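Local coordinates for protein Asp/Glu-specific dipeptidyl-peptidase (Flavobacterium psychrophilum, PDB 5JXF) that cleaves dipeptides from the N-terminus of oligopeptides, as a serine-type peptidase of family S46 that requires Asp or Glu at the P1 position, at residues 76-81 with 583-588; 86-91 with 674-679; 95-100 with 701-706; 665-668 with 672-675. One frame throughout, in Å; residues are numbered along the deposited sequence.

Contact 1 (76-81 with 583-588); sequences DAVPHF and STLRVT
The carbonyl oxygen of Ser583 lies 3.5 Å from NE2 of His80, and this polar approach is the first of two places where the segments meet. O of Ser583 comes at the imidazole obliquely, and the pair is not a hydrogen bond; CD2 of His80 is farther from the same oxygen, at 4.0 Å. The ring is held from its other nitrogen, since ND1 bonds to the carbonyl of Cys85. Next along the chain, Thr584 points away from 76-81, and its OG1 takes the NE hydrogen of Arg586 at 3.2 Å, with an N-H...O angle of 161° and the oxygen nearly in the guanidinium plane. Leu585 makes the second touch. With CG anti to the backbone N (chi1 -178°), its branch extends so that CD1 reaches 4.5 Å from CG1 of Val78 and 4.3 Å from O of Val78, a carbonyl already bonded to the hydroxyl of Tyr285. Arg586 starts strand 586-591, an outermost strand of the eight-stranded sheet, and its NH1 and NH2 bond to the carbonyls of Met40 and Asp580. Residues 76-81 lead into strand 80-81 of the other antiparallel sheet, so the contact brings together the two halves of the double beta-barrel expected of a chymotrypsin-like peptidase. Only 122 Å² is buried, and the Leu585-Val78 contacts are loose. The chemistry is that of light apolar contact beside one long polar approach, with the His80 ring held by Cys85 and the Val78 carbonyl by Tyr285, both outside the two segments.

Contact 2 (86-91 with 674-679); sequences TSEVIS and IGLNFD. With ARG (arginine), chain E; ASP (aspartic acid), chain F.
At the seam between the two beta-barrels of this chymotrypsin-like fold, Glu88 of strand 85-89 meets Leu676 of strand 673-680, the strand whose far end lines the dipeptide site. OE2 of Glu88 rests 3.5 Å from CD1 of Leu676, and OE1 of Glu88 is 4.0 Å from that methyl; the two side chains approach at a slant. The Glu88 chain folds to get there: CG sits between the backbone N and carbonyl carbon (chi1 61°), and a second bend follows at chi2 (-104°). Further along, Phe678 and Asp679 both face Val699 in a classic beta bulge, and both serve the bound Arg-Asp. The N of the ligand arginine bonds to OD1 of Asp679 at 2.9 Å, while the N of the ligand aspartate makes a weak bond to O of Phe678 at 3.3 Å. OD2 of Asp679 is held by a salt bridge to Arg233 and by the backbone N of Trp229, a second shell that fixes the carboxylate. With an alanine in place of Asp679, the ligand's terminal amine would probably lose its negative partner, and Arg233 its salt bridge to this position. The chemistry differs at the two ends: Asp679 matches charge to the free N-terminus that a dipeptidyl-peptidase must recognise, whereas OE2 of Glu88 is buried against a methyl with no polar partner in the model, which would tend to raise the pKa of that carboxylate.

Contact 3 (95-100 with 701-706); sequences LILTNH and VDMRYV
This is a small apolar contact in which Leu97, on strand 95-98 of one barrel, meets Met703 and Val706 in the first turn of helix 703-713, which follows the last strand of the other barrel. Leu97 and Met703 reach toward each other tip to tip: CD2 of Leu97 is 3.5 Å from SD of Met703 and 3.8 Å from CE of Met703. The methionine chain is bent at both chi2 (-47°) and chi3 (-65°), which curls its end back toward the leucine. The other branch of Leu97 faces the helix one turn on, with CD1 4.2 Å from CG1 of Val706. The two branches thus meet residues three apart on the helix, one each, and Leu97 supplies the largest share of the 115 Å² buried. A helix after the second barrel is consistent with a chymotrypsin-like fold; here Asp702 occupies its N-cap position. OD1 of Asp702 accepts from the backbone N of Arg704 at 3.0 Å through its anti lone pair. The same OD1 also receives NE of Arg704, at 3.0 Å and nearly straight (174°), while NH2 of Arg704 takes OD2 of Asp702 at 2.9 Å. The guanidinium therefore grips the carboxylate side-on, with two nitrogens to two oxygens, and its remaining nitrogen, NH1, forms a salt bridge to Glu643. Beside the contact, Phe238 packs on Val706 and Met240 on Leu97.

Contact 4 (665-668 with 672-675); sequences PAVD and NLIG
The carbonyl oxygen of Ala666 is gripped by two backbone donors: Ile674 N at 2.8 Å, with a C=O...N angle of 161°, and Gly675 N at 3.2 Å, well off that line. Two successive residues facing one is the signature of a classic beta bulge, and it shifts the register of this hairpin by one between Ala666 and Val667. Ala666 N returns a bond to O of Gly675 at 2.8 Å, making Ala666 and Gly675 a hydrogen-bonded pair. The glycine lies close against the Ala666 methyl, with CB of Ala666 3.7 Å from O of Gly675. Toward the turn, Asp668 N bonds to O of Asn672 at 2.9 Å, and the Asp668 carboxylate folds over its partner, CG lying between the backbone N and carbonyl carbon (chi1 65°). OD1 of Asp668 takes Asn672 N at 2.8 Å from above the carboxylate plane, while OD2 of Asp668 accepts ND2 of Asn672 at 3.1 Å on its syn lone pair. The carboxylate and amide planes stand almost perpendicular, 89° apart. Replacing Asp668 by an alanine would probably leave the backbone N and the amide of Asn672 without these acceptors and free that amide to turn. Apolar packing completes the hairpin, CB of Pro665 pressing on CD1 of Leu673. In the eight-stranded sheet, the hairpin lies between strand 279-284, which Val667 joins by backbone bonding at Met281, and strand 698-702, beyond whose end Met703 bonds to Ile674; Pro665 and Leu673 also touch Glu88 of the neighbouring barrel.

In the fold
From the N terminus, the chain lays down 76-81, 86-91 and 95-100 in succession, strands 80-81, 85-89 and 95-98 being neighbours in the first sheet. Each waits some 500 to 600 residues for its partner, across the large helical part of the chain. Contact 1 closes first, at 583-588, before contact 4 opens; contact 4 then closes the short hairpin, contact 2 ends on the same strand, 673-680, and contact 3 closes last. Contacts 1, 2 and 3 all cross one another, whereas contact 4 lies within the span of contact 3. Contact 2 joins the sheets strand to strand, contact 1 at or before strand starts; contact 3 ties the first to helix 703-713; contact 4 builds the second.

Contact 1 (76-81 with 583-588)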
loop_
_atom_site.group_PDB
_atom_site.type_symbol
_atom_site.label_atom_id
_atom_site.label_comp_id
_atom_site.label_asym_id
_atom_site.label_seq_id
_atom_site.Cartn_x
_atom_site.Cartn_y
_atom_site.Cartn_z
ATOM N N ASP A 76 -36.591 5.517 -17.303
ATOM C CA ASP A 76 -36.591 5.188 -18.730
ATOM C C ASP A 76 -35.212 5.185 -19.372
ATOM O O ASP A 76 -35.024 4.637 -20.452
ATOM C CB ASP A 76 -37.495 6.163 -19.481
ATOM C CG ASP A 76 -38.962 6.013 -19.072
ATOM O OD1 ASP A 76 -39.399 4.854 -18.886
ATOM O OD2 ASP A 76 -39.647 7.036 -18.885
ATOM N N ALA A 77 -34.239 5.787 -18.698
ATOM C CA ALA A 77 -32.893 5.839 -19.238
ATOM C C ALA A 77 -31.947 4.841 -18.537
ATOM O O ALA A 77 -30.748 4.788 -18.855
ATOM C CB ALA A 77 -32.353 7.265 -19.134
ATOM N N VAL A 78 -32.474 4.059 -17.594
ATOM C CA VAL A 78 -31.630 3.120 -16.839
ATOM C C VAL A 78 -32.121 1.663 -16.883
ATOM O O VAL A 78 -32.812 1.186 -15.979
ATOM C CB VAL A 78 -31.497 3.566 -15.372
ATOM C CG1 VAL A 78 -30.456 2.722 -14.655
ATOM C CG2 VAL A 78 -31.073 5.050 -15.314
ATOM N N PRO A 79 -31.740 0.942 -17.942
ATOM C CA PRO A 79 -32.171 -0.456 -18.010
ATOM C C PRO A 79 -31.215 -1.443 -17.314
ATOM O O PRO A 79 -30.011 -1.173 -17.103
ATOM C CB PRO A 79 -32.220 -0.725 -19.514
ATOM C CG PRO A 79 -31.140 0.192 -20.084
ATOM C CD PRO A 79 -31.139 1.420 -19.205
ATOM N N HIS A 80 -31.791 -2.583 -16.959
ATOM C CA HIS A 80 -31.083 -3.749 -16.454
ATOM C C HIS A 80 -30.250 -4.327 -17.586
ATOM O O HIS A 80 -30.785 -4.607 -18.657
ATOM C CB HIS A 80 -32.092 -4.791 -15.957
ATOM C CG HIS A 80 -31.660 -5.591 -14.784
ATOM N ND1 HIS A 80 -30.326 -5.771 -14.436
ATOM C CD2 HIS A 80 -32.364 -6.298 -13.876
ATOM C CE1 HIS A 80 -30.250 -6.519 -13.365
ATOM N NE2 HIS A 80 -31.479 -6.867 -13.004
ATOM N N PHE A 81 -28.959 -4.541 -17.349
ATOM C CA PHE A 81 -28.068 -5.056 -18.390
ATOM C C PHE A 81 -27.777 -6.540 -18.176
ATOM O O PHE A 81 -27.027 -6.923 -17.283
ATOM C CB PHE A 81 -26.753 -4.251 -18.425
ATOM C CG PHE A 81 -25.876 -4.570 -19.604
ATOM C CD1 PHE A 81 -26.017 -3.874 -20.787
ATOM C CD2 PHE A 81 -24.910 -5.562 -19.521
ATOM C CE1 PHE A 81 -25.206 -4.154 -21.885
ATOM C CE2 PHE A 81 -24.091 -5.846 -20.610
ATOM C CZ PHE A 81 -24.250 -5.147 -21.797
ATOM N N SER A 583 -31.923 -7.448 -6.765
ATOM C CA SER A 583 -31.787 -7.270 -8.209
ATOM C C SER A 583 -32.973 -6.510 -8.843
ATOM O O SER A 583 -33.339 -6.769 -9.988
ATOM C CB SER A 583 -31.604 -8.622 -8.906
ATOM O OG SER A 583 -30.800 -9.483 -8.132
ATOM N N THR A 584 -33.542 -5.555 -8.111
ATOM C CA THR A 584 -34.529 -4.631 -8.679
ATOM C C THR A 584 -34.027 -3.179 -8.686
ATOM O O THR A 584 -33.091 -2.828 -7.972
ATOM C CB THR A 584 -35.847 -4.689 -7.925
ATOM O OG1 THR A 584 -35.658 -4.258 -6.574
ATOM C CG2 THR A 584 -36.417 -6.126 -7.954
ATOM N N LEU A 585 -34.667 -2.352 -9.502
ATOM C CA LEU A 585 -34.270 -0.962 -9.696
ATOM C C LEU A 585 -34.325 -0.166 -8.397
ATOM O O LEU A 585 -35.357 -0.112 -7.748
ATOM C CB LEU A 585 -35.171 -0.313 -10.752
ATOM C CG LEU A 585 -34.902 1.133 -11.157
ATOM C CD1 LEU A 585 -33.544 1.249 -11.740
ATOM C CD2 LEU A 585 -35.974 1.585 -12.169
ATOM N N ARG A 586 -33.204 0.435 -8.006
ATOM C CA ARG A 586 -33.159 1.211 -6.764
ATOM C C ARG A 586 -32.429 2.507 -7.005
ATOM O O ARG A 586 -31.652 2.628 -7.925
ATOM C CB ARG A 586 -32.447 0.491 -5.604
ATOM C CG ARG A 586 -32.909 -0.856 -5.212
ATOM C CD ARG A 586 -34.326 -0.867 -4.659
ATOM N NE ARG A 586 -34.700 -2.234 -4.337
ATOM C CZ ARG A 586 -34.421 -2.818 -3.179
ATOM N NH1 ARG A 586 -33.799 -2.133 -2.224
ATOM N NH2 ARG A 586 -34.787 -4.075 -2.964
ATOM N N VAL A 587 -32.692 3.468 -6.145
ATOM C CA VAL A 587 -31.981 4.713 -6.174
ATOM C C VAL A 587 -31.199 4.838 -4.868
ATOM O O VAL A 587 -31.684 4.436 -3.814
ATOM C CB VAL A 587 -32.949 5.889 -6.349
ATOM C CG1 VAL A 587 -32.226 7.218 -6.172
ATOM C CG2 VAL A 587 -33.607 5.807 -7.711
ATOM N N THR A 588 -29.985 5.373 -4.957
ATOM C CA THR A 588 -29.228 5.780 -3.780
ATOM C C THR A 588 -28.565 7.119 -4.111
ATOM O O THR A 588 -28.314 7.421 -5.279
ATOM C CB THR A 588 -28.174 4.715 -3.381
ATOM O OG1 THR A 588 -27.454 5.141 -2.214
ATOM C CG2 THR A 588 -27.192 4.465 -4.508
#

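Contact 2 (86-91 with 674-679)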
loop_
_atom_site.group_PDB
_atom_site.type_symbol
_atom_site.label_atom_id
_atom_site.label_comp_id
_atom_site.label_asym_id
_atom_site.label_seq_id
_atom_site.Cartn_x
_atom_site.Cartn_y
_atom_site.Cartn_z
ATOM N N THR A 86 -26.001 -2.865 -14.445
ATOM C CA THR A 86 -26.792 -1.717 -14.821
ATOM C C THR A 86 -26.174 -1.083 -16.063
ATOM O O THR A 86 -25.001 -1.288 -16.331
ATOM C CB THR A 86 -26.884 -0.726 -13.669
ATOM O OG1 THR A 86 -27.336 -1.418 -12.495
ATOM C CG2 THR A 86 -27.862 0.349 -13.987
ATOM N N SER A 87 -26.992 -0.388 -16.853
ATOM C CA SER A 87 -26.538 0.366 -18.006
ATOM C C SER A 87 -27.386 1.631 -18.077
ATOM O O SER A 87 -28.337 1.772 -17.321
ATOM C CB SER A 87 -26.656 -0.453 -19.282
ATOM O OG SER A 87 -28.013 -0.744 -19.549
ATOM N N GLU A 88 -27.005 2.583 -18.919
ATOM C CA GLU A 88 -27.776 3.811 -19.015
ATOM C C GLU A 88 -27.810 4.312 -20.452
ATOM O O GLU A 88 -26.826 4.222 -21.174
ATOM C CB GLU A 88 -27.232 4.899 -18.096
ATOM C CG GLU A 88 -25.807 5.313 -18.396
ATOM C CD GLU A 88 -24.831 4.728 -17.397
ATOM O OE1 GLU A 88 -25.103 3.621 -16.895
ATOM O OE2 GLU A 88 -23.811 5.384 -17.105
ATOM N N VAL A 89 -28.976 4.791 -20.878
ATOM C CA VAL A 89 -29.127 5.328 -22.227
ATOM C C VAL A 89 -28.543 6.738 -22.315
ATOM O O VAL A 89 -28.918 7.610 -21.531
ATOM C CB VAL A 89 -30.603 5.368 -22.655
ATOM C CG1 VAL A 89 -30.674 5.618 -24.141
ATOM C CG2 VAL A 89 -31.319 4.042 -22.269
ATOM N N ILE A 90 -27.642 6.974 -23.265
ATOM C CA ILE A 90 -26.988 8.285 -23.328
ATOM C C ILE A 90 -27.146 8.920 -24.706
ATOM O O ILE A 90 -26.454 9.863 -25.069
ATOM C CB ILE A 90 -25.494 8.184 -22.930
ATOM C CG1 ILE A 90 -24.736 7.173 -23.779
ATOM C CG2 ILE A 90 -25.367 7.776 -21.490
ATOM C CD1 ILE A 90 -23.205 7.419 -23.752
ATOM N N SER A 91 -28.120 8.425 -25.458
ATOM C CA SER A 91 -28.416 8.964 -26.779
ATOM C C SER A 91 -29.816 8.655 -27.237
ATOM O O SER A 91 -30.379 7.647 -26.832
ATOM C CB SER A 91 -27.398 8.420 -27.792
ATOM O OG SER A 91 -28.116 7.669 -28.772
ATOM N N ILE A 674 -22.711 12.381 -14.708
ATOM C CA ILE A 674 -21.375 12.864 -14.321
ATOM C C ILE A 674 -20.376 11.733 -14.003
ATOM O O ILE A 674 -19.155 11.941 -14.021
ATOM C CB ILE A 674 -21.444 13.775 -13.094
ATOM C CG1 ILE A 674 -22.389 13.179 -12.044
ATOM C CG2 ILE A 674 -21.858 15.169 -13.488
ATOM C CD1 ILE A 674 -22.289 13.847 -10.671
ATOM N N GLY A 675 -20.889 10.549 -13.699
ATOM C CA GLY A 675 -20.050 9.408 -13.391
ATOM C C GLY A 675 -20.655 8.083 -13.816
ATOM O O GLY A 675 -21.868 7.974 -14.092
ATOM N N LEU A 676 -19.800 7.075 -13.889
ATOM C CA LEU A 676 -20.220 5.705 -14.171
ATOM C C LEU A 676 -19.741 4.778 -13.060
ATOM O O LEU A 676 -18.537 4.551 -12.929
ATOM C CB LEU A 676 -19.671 5.282 -15.525
ATOM C CG LEU A 676 -19.728 3.827 -15.957
ATOM C CD1 LEU A 676 -21.170 3.363 -16.149
ATOM C CD2 LEU A 676 -18.944 3.710 -17.235
ATOM N N ASN A 677 -20.671 4.273 -12.243
ATOM C CA ASN A 677 -20.317 3.455 -11.090
ATOM C C ASN A 677 -19.678 2.142 -11.483
ATOM O O ASN A 677 -20.065 1.546 -12.485
ATOM C CB ASN A 677 -21.538 3.187 -10.230
ATOM C CG ASN A 677 -21.208 2.440 -8.972
ATOM O OD1 ASN A 677 -20.625 3.007 -8.045
ATOM N ND2 ASN A 677 -21.588 1.156 -8.916
ATOM N N PHE A 678 -18.687 1.688 -10.711
ATOM C CA PHE A 678 -18.060 0.419 -11.067
ATOM C C PHE A 678 -17.389 -0.366 -9.950
ATOM O O PHE A 678 -17.003 -1.513 -10.171
ATOM C CB PHE A 678 -17.065 0.632 -12.209
ATOM C CG PHE A 678 -15.746 1.257 -11.797
ATOM C CD1 PHE A 678 -15.621 2.637 -11.664
ATOM C CD2 PHE A 678 -14.610 0.467 -11.625
ATOM C CE1 PHE A 678 -14.388 3.223 -11.338
ATOM C CE2 PHE A 678 -13.362 1.040 -11.285
ATOM C CZ PHE A 678 -13.252 2.415 -11.144
ATOM N N ASP A 679 -17.293 0.193 -8.746
ATOM C CA ASP A 679 -16.705 -0.564 -7.657
ATOM C C ASP A 679 -17.018 0.043 -6.308
ATOM O O ASP A 679 -17.705 1.057 -6.228
ATOM C CB ASP A 679 -15.175 -0.641 -7.825
ATOM C CG ASP A 679 -14.607 -1.985 -7.390
ATOM O OD1 ASP A 679 -15.327 -2.751 -6.717
ATOM O OD2 ASP A 679 -13.438 -2.279 -7.719
HETATM N N ARG E . -14.834 -5.101 -8.370
HETATM C CA ARG E . -15.767 -4.884 -9.466
HETATM C C ARG E . -17.163 -5.322 -9.010
HETATM O O ARG E . -17.348 -6.463 -8.597
HETATM C CB ARG E . -15.323 -5.651 -10.719
HETATM C CG ARG E . -13.993 -5.171 -11.319
HETATM C CD ARG E . -13.561 -6.036 -12.505
HETATM N NE ARG E . -13.409 -7.438 -12.125
HETATM C CZ ARG E . -12.263 -7.986 -11.711
HETATM N NH1 ARG E . -11.154 -7.250 -11.632
HETATM N NH2 ARG E . -12.220 -9.276 -11.380
HETATM N N ASP F . -18.130 -4.410 -9.052
HETATM C CA ASP F . -19.480 -4.689 -8.550
HETATM C C ASP F . -20.470 -5.132 -9.613
HETATM O O ASP F . -21.619 -4.681 -9.633
HETATM C CB ASP F . -20.038 -3.458 -7.812
HETATM C CG ASP F . -19.614 -3.399 -6.350
HETATM O OD1 ASP F . -19.263 -4.452 -5.789
HETATM O OD2 ASP F . -19.646 -2.301 -5.751
#

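Contact 3 (95-100 with 701-706)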
loop_
_atom_site.group_PDB
_atom_site.type_symbol
_atom_site.label_atom_id
_atom_site.label_comp_id
_atom_site.label_asym_id
_atom_site.label_seq_id
_atom_site.Cartn_x
_atom_site.Cartn_y
_atom_site.Cartn_z
ATOM N N LEU A 95 -27.937 4.217 -27.795
ATOM C CA LEU A 95 -26.574 4.097 -27.280
ATOM C C LEU A 95 -26.649 3.978 -25.789
ATOM O O LEU A 95 -27.194 4.863 -25.129
ATOM C CB LEU A 95 -25.727 5.307 -27.672
ATOM C CG LEU A 95 -24.234 5.218 -27.346
ATOM C CD1 LEU A 95 -23.673 3.979 -28.016
ATOM C CD2 LEU A 95 -23.483 6.471 -27.823
ATOM N N ILE A 96 -26.153 2.859 -25.260
ATOM C CA ILE A 96 -26.094 2.665 -23.811
ATOM C C ILE A 96 -24.665 2.507 -23.316
ATOM O O ILE A 96 -23.781 1.969 -24.004
ATOM C CB ILE A 96 -26.899 1.432 -23.304
ATOM C CG1 ILE A 96 -26.338 0.132 -23.864
ATOM C CG2 ILE A 96 -28.399 1.562 -23.630
ATOM C CD1 ILE A 96 -27.091 -1.069 -23.383
ATOM N N LEU A 97 -24.470 2.950 -22.089
ATOM C CA LEU A 97 -23.156 2.959 -21.476
ATOM C C LEU A 97 -23.177 2.013 -20.281
ATOM O O LEU A 97 -24.145 1.990 -19.529
ATOM C CB LEU A 97 -22.777 4.388 -21.061
ATOM C CG LEU A 97 -21.458 4.536 -20.290
ATOM C CD1 LEU A 97 -20.296 4.282 -21.247
ATOM C CD2 LEU A 97 -21.367 5.934 -19.668
ATOM N N THR A 98 -22.138 1.201 -20.139
ATOM C CA THR A 98 -22.006 0.354 -18.960
ATOM C C THR A 98 -20.497 0.176 -18.617
ATOM O O THR A 98 -19.655 0.902 -19.147
ATOM C CB THR A 98 -22.716 -1.023 -19.161
ATOM O OG1 THR A 98 -22.803 -1.709 -17.907
ATOM C CG2 THR A 98 -21.980 -1.911 -20.169
ATOM N N ASN A 99 -20.168 -0.743 -17.718
ATOM C CA ASN A 99 -18.742 -1.011 -17.362
ATOM C C ASN A 99 -18.041 -1.881 -18.379
ATOM O O ASN A 99 -18.680 -2.664 -19.083
ATOM C CB ASN A 99 -18.603 -1.726 -16.006
ATOM C CG ASN A 99 -18.914 -0.840 -14.838
ATOM O OD1 ASN A 99 -19.175 -1.319 -13.731
ATOM N ND2 ASN A 99 -18.878 0.461 -15.065
ATOM N N HIS A 100 -16.719 -1.802 -18.410
ATOM C CA HIS A 100 -15.939 -2.736 -19.206
ATOM C C HIS A 100 -16.085 -4.179 -18.703
ATOM O O HIS A 100 -16.162 -5.118 -19.497
ATOM C CB HIS A 100 -14.459 -2.315 -19.223
ATOM C CG HIS A 100 -13.596 -3.184 -20.085
ATOM N ND1 HIS A 100 -12.781 -4.168 -19.569
ATOM C CD2 HIS A 100 -13.435 -3.227 -21.428
ATOM C CE1 HIS A 100 -12.135 -4.765 -20.554
ATOM N NE2 HIS A 100 -12.524 -4.219 -21.694
ATOM N N VAL A 701 -16.280 6.035 -12.670
ATOM C CA VAL A 701 -15.453 6.626 -13.716
ATOM C C VAL A 701 -16.013 8.008 -14.005
ATOM O O VAL A 701 -17.220 8.159 -14.192
ATOM C CB VAL A 701 -15.422 5.809 -15.033
ATOM C CG1 VAL A 701 -14.243 6.273 -15.898
ATOM C CG2 VAL A 701 -15.349 4.313 -14.781
ATOM N N ASP A 702 -15.139 9.012 -14.036
ATOM C CA ASP A 702 -15.509 10.370 -14.427
ATOM C C ASP A 702 -15.929 10.383 -15.901
ATOM O O ASP A 702 -15.198 9.844 -16.728
ATOM C CB ASP A 702 -14.299 11.308 -14.177
ATOM C CG ASP A 702 -14.674 12.766 -14.196
ATOM O OD1 ASP A 702 -15.220 13.232 -15.228
ATOM O OD2 ASP A 702 -14.444 13.436 -13.161
ATOM N N MET A 703 -17.083 10.976 -16.250
ATOM C CA MET A 703 -17.571 10.926 -17.642
ATOM C C MET A 703 -16.617 11.693 -18.580
ATOM O O MET A 703 -16.483 11.358 -19.764
ATOM C CB MET A 703 -19.015 11.461 -17.758
ATOM C CG MET A 703 -20.138 10.355 -17.483
ATOM S SD MET A 703 -19.824 8.851 -18.365
ATOM C CE MET A 703 -20.008 9.476 -20.032
ATOM N N ARG A 704 -15.924 12.698 -18.056
ATOM C CA ARG A 704 -14.874 13.349 -18.845
ATOM C C ARG A 704 -13.796 12.368 -19.344
ATOM O O ARG A 704 -13.345 12.473 -20.477
ATOM C CB ARG A 704 -14.221 14.479 -18.048
ATOM C CG ARG A 704 -15.148 15.676 -17.872
ATOM C CD ARG A 704 -14.559 16.693 -16.919
ATOM N NE ARG A 704 -14.490 16.160 -15.564
ATOM C CZ ARG A 704 -14.060 16.849 -14.509
ATOM N NH1 ARG A 704 -13.668 18.109 -14.660
ATOM N NH2 ARG A 704 -14.029 16.279 -13.301
ATOM N N TYR A 705 -13.406 11.404 -18.520
ATOM C CA TYR A 705 -12.436 10.379 -18.938
ATOM C C TYR A 705 -13.029 9.391 -19.943
ATOM O O TYR A 705 -12.348 8.978 -20.889
ATOM C CB TYR A 705 -11.906 9.619 -17.718
ATOM C CG TYR A 705 -10.731 8.711 -18.035
ATOM C CD1 TYR A 705 -9.608 9.205 -18.690
ATOM C CD2 TYR A 705 -10.731 7.384 -17.652
ATOM C CE1 TYR A 705 -8.536 8.393 -18.982
ATOM C CE2 TYR A 705 -9.664 6.564 -17.933
ATOM C CZ TYR A 705 -8.570 7.077 -18.595
ATOM O OH TYR A 705 -7.525 6.255 -18.885
ATOM N N VAL A 706 -14.290 8.995 -19.724
ATOM C CA VAL A 706 -14.974 8.149 -20.697
ATOM C C VAL A 706 -14.954 8.789 -22.082
ATOM O O VAL A 706 -14.503 8.183 -23.061
ATOM C CB VAL A 706 -16.433 7.878 -20.285
ATOM C CG1 VAL A 706 -17.161 7.089 -21.375
ATOM C CG2 VAL A 706 -16.462 7.140 -18.954
#

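Contact 4 (665-668 with 672-675)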
loop_
_atom_site.group_PDB
_atom_site.type_symbol
_atom_site.label_atom_id
_atom_site.label_comp_id
_atom_site.label_asym_id
_atom_site.label_seq_id
_atom_site.Cartn_x
_atom_site.Cartn_y
_atom_site.Cartn_z
ATOM N N PRO A 665 -25.508 4.675 -13.615
ATOM C CA PRO A 665 -25.194 6.078 -13.863
ATOM C C PRO A 665 -25.087 6.844 -12.565
ATOM O O PRO A 665 -25.898 6.635 -11.681
ATOM C CB PRO A 665 -26.399 6.569 -14.682
ATOM C CG PRO A 665 -27.550 5.697 -14.209
ATOM C CD PRO A 665 -26.913 4.344 -13.953
ATOM N N ALA A 666 -24.104 7.727 -12.444
ATOM C CA ALA A 666 -24.176 8.717 -11.391
ATOM C C ALA A 666 -24.591 10.035 -12.027
ATOM O O ALA A 666 -23.966 10.502 -12.985
ATOM C CB ALA A 666 -22.820 8.849 -10.631
ATOM N N VAL A 667 -25.670 10.614 -11.509
ATOM C CA VAL A 667 -26.164 11.871 -12.022
ATOM C C VAL A 667 -26.069 12.971 -10.988
ATOM O O VAL A 667 -26.130 12.728 -9.784
ATOM C CB VAL A 667 -27.645 11.760 -12.501
ATOM C CG1 VAL A 667 -27.734 10.736 -13.616
ATOM C CG2 VAL A 667 -28.566 11.416 -11.335
ATOM N N ASP A 668 -25.937 14.192 -11.484
ATOM C CA ASP A 668 -25.787 15.372 -10.636
ATOM C C ASP A 668 -27.160 15.889 -10.194
ATOM O O ASP A 668 -28.200 15.217 -10.394
ATOM C CB ASP A 668 -25.001 16.466 -11.394
ATOM C CG ASP A 668 -25.769 17.012 -12.649
ATOM O OD1 ASP A 668 -26.964 16.713 -12.820
ATOM O OD2 ASP A 668 -25.176 17.738 -13.474
ATOM N N ASN A 672 -28.072 15.238 -14.919
ATOM C CA ASN A 672 -27.027 15.000 -15.910
ATOM C C ASN A 672 -26.037 13.935 -15.481
ATOM O O ASN A 672 -25.640 13.880 -14.315
ATOM C CB ASN A 672 -26.265 16.303 -16.196
ATOM C CG ASN A 672 -27.196 17.456 -16.513
ATOM O OD1 ASN A 672 -27.811 17.495 -17.578
ATOM N ND2 ASN A 672 -27.325 18.389 -15.578
ATOM N N LEU A 673 -25.621 13.109 -16.435
ATOM C CA LEU A 673 -24.632 12.077 -16.177
ATOM C C LEU A 673 -23.262 12.680 -15.883
ATOM O O LEU A 673 -22.713 13.380 -16.726
ATOM C CB LEU A 673 -24.505 11.131 -17.364
ATOM C CG LEU A 673 -23.672 9.888 -17.032
ATOM C CD1 LEU A 673 -24.384 9.102 -15.951
ATOM C CD2 LEU A 673 -23.400 9.027 -18.263
ATOM N N ILE A 674 -22.711 12.381 -14.708
ATOM C CA ILE A 674 -21.375 12.864 -14.321
ATOM C C ILE A 674 -20.376 11.733 -14.003
ATOM O O ILE A 674 -19.155 11.941 -14.021
ATOM C CB ILE A 674 -21.444 13.775 -13.094
ATOM C CG1 ILE A 674 -22.389 13.179 -12.044
ATOM C CG2 ILE A 674 -21.858 15.169 -13.488
ATOM C CD1 ILE A 674 -22.289 13.847 -10.671
ATOM N N GLY A 675 -20.889 10.549 -13.699
ATOM C CA GLY A 675 -20.050 9.408 -13.391
ATOM C C GLY A 675 -20.655 8.083 -13.816
ATOM O O GLY A 675 -21.868 7.974 -14.092
#